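Local coordinates for ParB domain protein nuclease (Sulfolobus solfataricus, PDB 5K5D), which probably takes part in archaeal DNA segregation as a ParB-N domain protein related to the pNOB8 partition system, perhaps with nuclease activity, at residues D191-L205 with V216-V228. The protein carries 4 engineered substitutions. Numbering follows the deposited sequence.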
loop_
_atom_site.group_PDB
_atom_site.type_symbol
_atom_site.label_atom_id
_atom_site.label_comp_id
_atom_site.label_asym_id
_atom_site.label_seq_id
_atom_site.Cartn_x
_atom_site.Cartn_y
_atom_site.Cartn_z
ATOM N N ASP B 191 12.830 -6.441 2.414
ATOM C CA ASP B 191 11.961 -5.328 2.051
ATOM C C ASP B 191 10.748 -5.219 2.981
ATOM O O ASP B 191 10.331 -4.120 3.332
ATOM C CB ASP B 191 11.504 -5.448 0.595
ATOM C CG ASP B 191 12.414 -4.702 -0.366
ATOM O OD1 ASP B 191 11.988 -4.452 -1.514
ATOM O OD2 ASP B 191 13.551 -4.356 0.028
ATOM N N LYS B 192 10.184 -6.357 3.374
ATOM C CA LYS B 192 9.047 -6.352 4.290
ATOM C C LYS B 192 9.484 -5.920 5.680
ATOM O O LYS B 192 8.716 -5.310 6.424
ATOM C CB LYS B 192 8.396 -7.732 4.377
ATOM C CG LYS B 192 7.693 -8.187 3.114
ATOM C CD LYS B 192 7.032 -9.534 3.326
ATOM C CE LYS B 192 6.503 -10.096 2.029
ATOM N NZ LYS B 192 7.614 -10.445 1.103
ATOM N N ARG B 193 10.722 -6.241 6.030
ATOM C CA ARG B 193 11.227 -5.932 7.356
ATOM C C ARG B 193 11.649 -4.473 7.418
ATOM O O ARG B 193 11.399 -3.786 8.410
ATOM C CB ARG B 193 12.391 -6.853 7.714
ATOM C CG ARG B 193 12.842 -6.719 9.151
ATOM C CD ARG B 193 13.912 -7.732 9.493
ATOM N NE ARG B 193 14.503 -7.450 10.795
ATOM C CZ ARG B 193 15.531 -6.629 10.980
ATOM N NH1 ARG B 193 16.083 -6.015 9.941
ATOM N NH2 ARG B 193 16.006 -6.423 12.200
ATOM N N LYS B 194 12.288 -4.010 6.346
ATOM C CA LYS B 194 12.662 -2.610 6.212
ATOM C C LYS B 194 11.422 -1.737 6.262
ATOM O O LYS B 194 11.385 -0.734 6.972
ATOM C CB LYS B 194 13.392 -2.368 4.888
ATOM C CG LYS B 194 14.837 -2.814 4.872
ATOM C CD LYS B 194 15.411 -2.705 3.470
ATOM C CE LYS B 194 16.872 -3.128 3.428
ATOM N NZ LYS B 194 17.365 -3.261 2.028
HETATM N N MSE B 195 10.408 -2.122 5.496
HETATM C CA MSE B 195 9.181 -1.344 5.432
HETATM C C MSE B 195 8.485 -1.327 6.784
HETATM O O MSE B 195 7.996 -0.287 7.223
HETATM C CB MSE B 195 8.242 -1.885 4.354
HETATM C CG MSE B 195 7.188 -0.876 3.920
HETATM SE SE MSE B 195 5.373 -1.310 4.488
HETATM C CE MSE B 195 4.955 -2.627 3.122
ATOM N N ALA B 196 8.459 -2.482 7.446
ATOM C CA ALA B 196 7.796 -2.608 8.739
ATOM C C ALA B 196 8.452 -1.726 9.797
ATOM O O ALA B 196 7.765 -1.041 10.559
ATOM C CB ALA B 196 7.774 -4.061 9.189
ATOM N N ILE B 197 9.782 -1.740 9.836
ATOM C CA ILE B 197 10.526 -0.913 10.783
ATOM C C ILE B 197 10.307 0.576 10.525
ATOM O O ILE B 197 10.124 1.358 11.456
ATOM C CB ILE B 197 12.029 -1.224 10.743
ATOM C CG1 ILE B 197 12.273 -2.658 11.214
ATOM C CG2 ILE B 197 12.801 -0.237 11.608
ATOM C CD1 ILE B 197 13.728 -3.050 11.257
ATOM N N LEU B 198 10.326 0.971 9.257
ATOM C CA LEU B 198 10.095 2.362 8.913
ATOM C C LEU B 198 8.658 2.749 9.234
ATOM O O LEU B 198 8.401 3.832 9.751
ATOM C CB LEU B 198 10.385 2.619 7.429
ATOM C CG LEU B 198 11.801 2.353 6.918
ATOM C CD1 LEU B 198 11.921 2.763 5.461
ATOM C CD2 LEU B 198 12.836 3.072 7.766
ATOM N N ARG B 199 7.725 1.856 8.931
ATOM C CA ARG B 199 6.311 2.158 9.099
ATOM C C ARG B 199 5.977 2.459 10.555
ATOM O O ARG B 199 5.129 3.309 10.844
ATOM C CB ARG B 199 5.452 1.004 8.583
ATOM C CG ARG B 199 4.055 1.419 8.167
ATOM C CD ARG B 199 3.102 1.391 9.336
ATOM N NE ARG B 199 1.851 2.072 9.025
ATOM C CZ ARG B 199 1.556 3.303 9.423
ATOM N NH1 ARG B 199 2.424 3.988 10.159
ATOM N NH2 ARG B 199 0.391 3.847 9.093
ATOM N N ILE B 200 6.657 1.769 11.464
ATOM C CA ILE B 200 6.380 1.894 12.892
ATOM C C ILE B 200 7.264 2.931 13.581
ATOM O O ILE B 200 6.783 3.740 14.379
ATOM C CB ILE B 200 6.512 0.533 13.607
ATOM C CG1 ILE B 200 5.175 -0.211 13.566
ATOM C CG2 ILE B 200 6.978 0.720 15.044
ATOM C CD1 ILE B 200 4.643 -0.443 12.160
ATOM N N ASN B 201 8.553 2.912 13.263
ATOM C CA ASN B 201 9.495 3.817 13.910
ATOM C C ASN B 201 9.511 5.212 13.296
ATOM O O ASN B 201 9.646 6.209 14.007
ATOM C CB ASN B 201 10.905 3.220 13.913
ATOM C CG ASN B 201 11.026 2.015 14.826
ATOM O OD1 ASN B 201 11.334 2.149 16.007
ATOM N ND2 ASN B 201 10.779 0.829 14.282
ATOM N N THR B 202 9.347 5.282 11.979
ATOM C CA THR B 202 9.516 6.542 11.264
ATOM C C THR B 202 8.519 6.718 10.106
ATOM O O THR B 202 8.903 6.731 8.936
ATOM C CB THR B 202 10.965 6.672 10.751
ATOM O OG1 THR B 202 11.154 7.953 10.142
ATOM C CG2 THR B 202 11.281 5.566 9.748
ATOM N N PRO B 203 7.228 6.866 10.440
ATOM C CA PRO B 203 6.139 7.013 9.464
ATOM C C PRO B 203 6.366 8.173 8.493
ATOM O O PRO B 203 6.105 8.037 7.295
ATOM C CB PRO B 203 4.922 7.310 10.347
ATOM C CG PRO B 203 5.264 6.749 11.675
ATOM C CD PRO B 203 6.739 6.920 11.827
ATOM N N TRP B 204 6.834 9.303 9.019
ATOM C CA TRP B 204 7.101 10.492 8.220
ATOM C C TRP B 204 8.141 10.204 7.148
ATOM O O TRP B 204 8.181 10.866 6.109
ATOM C CB TRP B 204 7.615 11.618 9.115
ATOM C CG TRP B 204 8.859 11.227 9.859
ATOM C CD1 TRP B 204 8.928 10.574 11.054
ATOM C CD2 TRP B 204 10.213 11.446 9.446
ATOM N NE1 TRP B 204 10.238 10.380 11.414
ATOM C CE2 TRP B 204 11.049 10.905 10.439
ATOM C CE3 TRP B 204 10.798 12.055 8.332
ATOM C CZ2 TRP B 204 12.435 10.950 10.359
ATOM C CZ3 TRP B 204 12.174 12.096 8.251
ATOM C CH2 TRP B 204 12.978 11.549 9.258
ATOM N N LEU B 205 8.995 9.223 7.419
ATOM C CA LEU B 205 10.050 8.851 6.485
ATOM C C LEU B 205 9.511 7.903 5.415
ATOM O O LEU B 205 9.893 7.987 4.247
ATOM C CB LEU B 205 11.220 8.212 7.235
ATOM C CG LEU B 205 12.554 8.022 6.511
ATOM C CD1 LEU B 205 12.528 6.783 5.633
ATOM C CD2 LEU B 205 12.914 9.266 5.708
ATOM N N VAL B 216 10.626 8.100 -3.534
ATOM C CA VAL B 216 11.922 7.759 -2.956
ATOM C C VAL B 216 12.017 6.252 -2.734
ATOM O O VAL B 216 11.139 5.661 -2.106
ATOM C CB VAL B 216 12.144 8.484 -1.612
ATOM C CG1 VAL B 216 13.280 7.832 -0.830
ATOM C CG2 VAL B 216 12.410 9.962 -1.842
ATOM N N PRO B 217 13.081 5.623 -3.256
ATOM C CA PRO B 217 13.238 4.170 -3.124
ATOM C C PRO B 217 13.282 3.744 -1.660
ATOM O O PRO B 217 13.888 4.433 -0.833
ATOM C CB PRO B 217 14.591 3.899 -3.794
ATOM C CG PRO B 217 14.789 5.054 -4.715
ATOM C CD PRO B 217 14.196 6.230 -4.002
ATOM N N LEU B 218 12.636 2.624 -1.351
ATOM C CA LEU B 218 12.617 2.086 0.002
ATOM C C LEU B 218 14.024 1.874 0.545
ATOM O O LEU B 218 14.404 2.434 1.578
ATOM C CB LEU B 218 11.861 0.758 0.030
ATOM C CG LEU B 218 11.984 -0.066 1.314
ATOM C CD1 LEU B 218 11.438 0.706 2.508
ATOM C CD2 LEU B 218 11.278 -1.406 1.175
ATOM N N ASP B 219 14.793 1.054 -0.159
ATOM C CA ASP B 219 16.112 0.655 0.306
ATOM C C ASP B 219 16.979 1.879 0.560
ATOM O O ASP B 219 17.849 1.876 1.433
ATOM C CB ASP B 219 16.747 -0.278 -0.720
ATOM C CG ASP B 219 15.772 -1.334 -1.213
ATOM O OD1 ASP B 219 15.690 -2.410 -0.582
ATOM O OD2 ASP B 219 15.071 -1.079 -2.218
ATOM N N GLN B 220 16.710 2.936 -0.195
ATOM C CA GLN B 220 17.395 4.207 -0.026
ATOM C C GLN B 220 16.893 4.925 1.223
ATOM O O GLN B 220 17.671 5.534 1.954
ATOM C CB GLN B 220 17.171 5.086 -1.259
ATOM C CG GLN B 220 18.168 6.210 -1.404
ATOM C CD GLN B 220 19.586 5.702 -1.560
ATOM O OE1 GLN B 220 19.904 5.004 -2.521
ATOM N NE2 GLN B 220 20.445 6.043 -0.605
ATOM N N ALA B 221 15.586 4.851 1.460
ATOM C CA ALA B 221 14.987 5.471 2.637
ATOM C C ALA B 221 15.478 4.790 3.905
ATOM O O ALA B 221 15.693 5.439 4.927
ATOM C CB ALA B 221 13.475 5.400 2.558
ATOM N N PHE B 222 15.652 3.475 3.829
ATOM C CA PHE B 222 16.076 2.694 4.981
ATOM C C PHE B 222 17.547 2.943 5.326
ATOM O O PHE B 222 17.938 2.908 6.494
ATOM C CB PHE B 222 15.827 1.206 4.738
ATOM C CG PHE B 222 16.091 0.350 5.939
ATOM C CD1 PHE B 222 15.119 0.180 6.907
ATOM C CD2 PHE B 222 17.314 -0.272 6.105
ATOM C CE1 PHE B 222 15.359 -0.597 8.016
ATOM C CE2 PHE B 222 17.561 -1.050 7.208
ATOM C CZ PHE B 222 16.582 -1.215 8.166
ATOM N N ARG B 223 18.361 3.188 4.304
ATOM C CA ARG B 223 19.755 3.556 4.527
ATOM C C ARG B 223 19.814 4.857 5.314
ATOM O O ARG B 223 20.629 5.009 6.226
ATOM C CB ARG B 223 20.499 3.715 3.200
ATOM C CG ARG B 223 20.874 2.404 2.522
ATOM C CD ARG B 223 21.639 2.664 1.233
ATOM N NE ARG B 223 22.870 3.413 1.472
ATOM C CZ ARG B 223 23.531 4.089 0.537
ATOM N NH1 ARG B 223 23.076 4.120 -0.709
ATOM N NH2 ARG B 223 24.644 4.741 0.849
ATOM N N ILE B 224 18.939 5.792 4.952
ATOM C CA ILE B 224 18.837 7.066 5.654
ATOM C C ILE B 224 18.456 6.849 7.112
ATOM O O ILE B 224 19.007 7.492 8.008
ATOM C CB ILE B 224 17.791 7.983 5.000
ATOM C CG1 ILE B 224 18.303 8.494 3.652
ATOM C CG2 ILE B 224 17.455 9.146 5.919
ATOM C CD1 ILE B 224 17.322 9.384 2.921
ATOM N N TYR B 225 17.512 5.937 7.340
ATOM C CA TYR B 225 17.057 5.621 8.691
ATOM C C TYR B 225 18.209 5.160 9.577
ATOM O O TYR B 225 18.544 5.810 10.570
ATOM C CB TYR B 225 15.962 4.549 8.657
ATOM C CG TYR B 225 15.590 4.024 10.021
ATOM C CD1 TYR B 225 14.828 4.790 10.898
ATOM C CD2 TYR B 225 16.002 2.763 10.440
ATOM C CE1 TYR B 225 14.485 4.312 12.155
ATOM C CE2 TYR B 225 15.663 2.280 11.699
ATOM C CZ TYR B 225 14.906 3.060 12.548
ATOM O OH TYR B 225 14.563 2.589 13.794
ATOM N N THR B 226 18.805 4.028 9.217
ATOM C CA THR B 226 19.887 3.448 10.000
ATOM C C THR B 226 21.043 4.434 10.169
ATOM O O THR B 226 21.677 4.491 11.223
ATOM C CB THR B 226 20.393 2.147 9.362
ATOM O OG1 THR B 226 20.706 2.382 7.984
ATOM C CG2 THR B 226 19.318 1.072 9.446
ATOM N N ARG B 227 21.302 5.214 9.126
ATOM C CA ARG B 227 22.344 6.233 9.168
ATOM C C ARG B 227 22.045 7.285 10.234
ATOM O O ARG B 227 22.789 7.432 11.202
ATOM C CB ARG B 227 22.480 6.892 7.794
ATOM C CG ARG B 227 23.214 8.220 7.793
ATOM C CD ARG B 227 24.677 8.054 8.148
ATOM N NE ARG B 227 25.417 9.299 7.970
ATOM C CZ ARG B 227 26.728 9.420 8.148
ATOM N NH1 ARG B 227 27.447 8.367 8.513
ATOM N NH2 ARG B 227 27.320 10.592 7.963
ATOM N N VAL B 228 20.941 8.000 10.053
ATOM C CA VAL B 228 20.572 9.096 10.943
ATOM C C VAL B 228 20.341 8.650 12.389
ATOM O O VAL B 228 20.420 9.462 13.312
ATOM C CB VAL B 228 19.334 9.846 10.410
ATOM C CG1 VAL B 228 18.901 10.909 11.377
ATOM C CG2 VAL B 228 19.646 10.477 9.062
HETATM O O HOH W 1 18.772 -0.401 2.959
#
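Lys194 lies with its aliphatic chain flat across one face of the Phe222 ring, at about a right angle to that side chain. Lys194 CG stands 3.6 Å from the Phe222 ring centroid, 11° off the normal, a CH-pi contact. With CG anti to the carbonyl carbon (chi1 -77°) and the chain extended, Lys194 NZ clears the ring and reaches Asp219 OD1 at 3.2 Å, a salt bridge on the anti lone pair. Cut back to an alanine, this position would probably bare that ring face and leave Asp219 without this counter-charge, close to a like one: Asp191 OD2 is 3.0 Å from Asp219 OD1, although Lys109 pairs with the other Asp191 oxygen. Helical segments 191-201 and 218-228 cross at 54° with knobs-into-holes packing, the second within the Ssol_1539-like second domain. Leu198 is one knob, dropped among Leu218, Ala221, Phe222 and Tyr225; its CD1 meets Leu218 CD1 at 3.6 Å, while CD2 touches Tyr225 CB. Leu218 returns the fit, lodged among Asp191, Lys194, Met195 and Leu198. Leu205 CD1 presses on Ala221 CB at 3.5 Å. Ile197 CG2 and Thr202 CG2 approach the Tyr225 ring obliquely from the same side; its OH lies 3.7 Å from Asn201 CB.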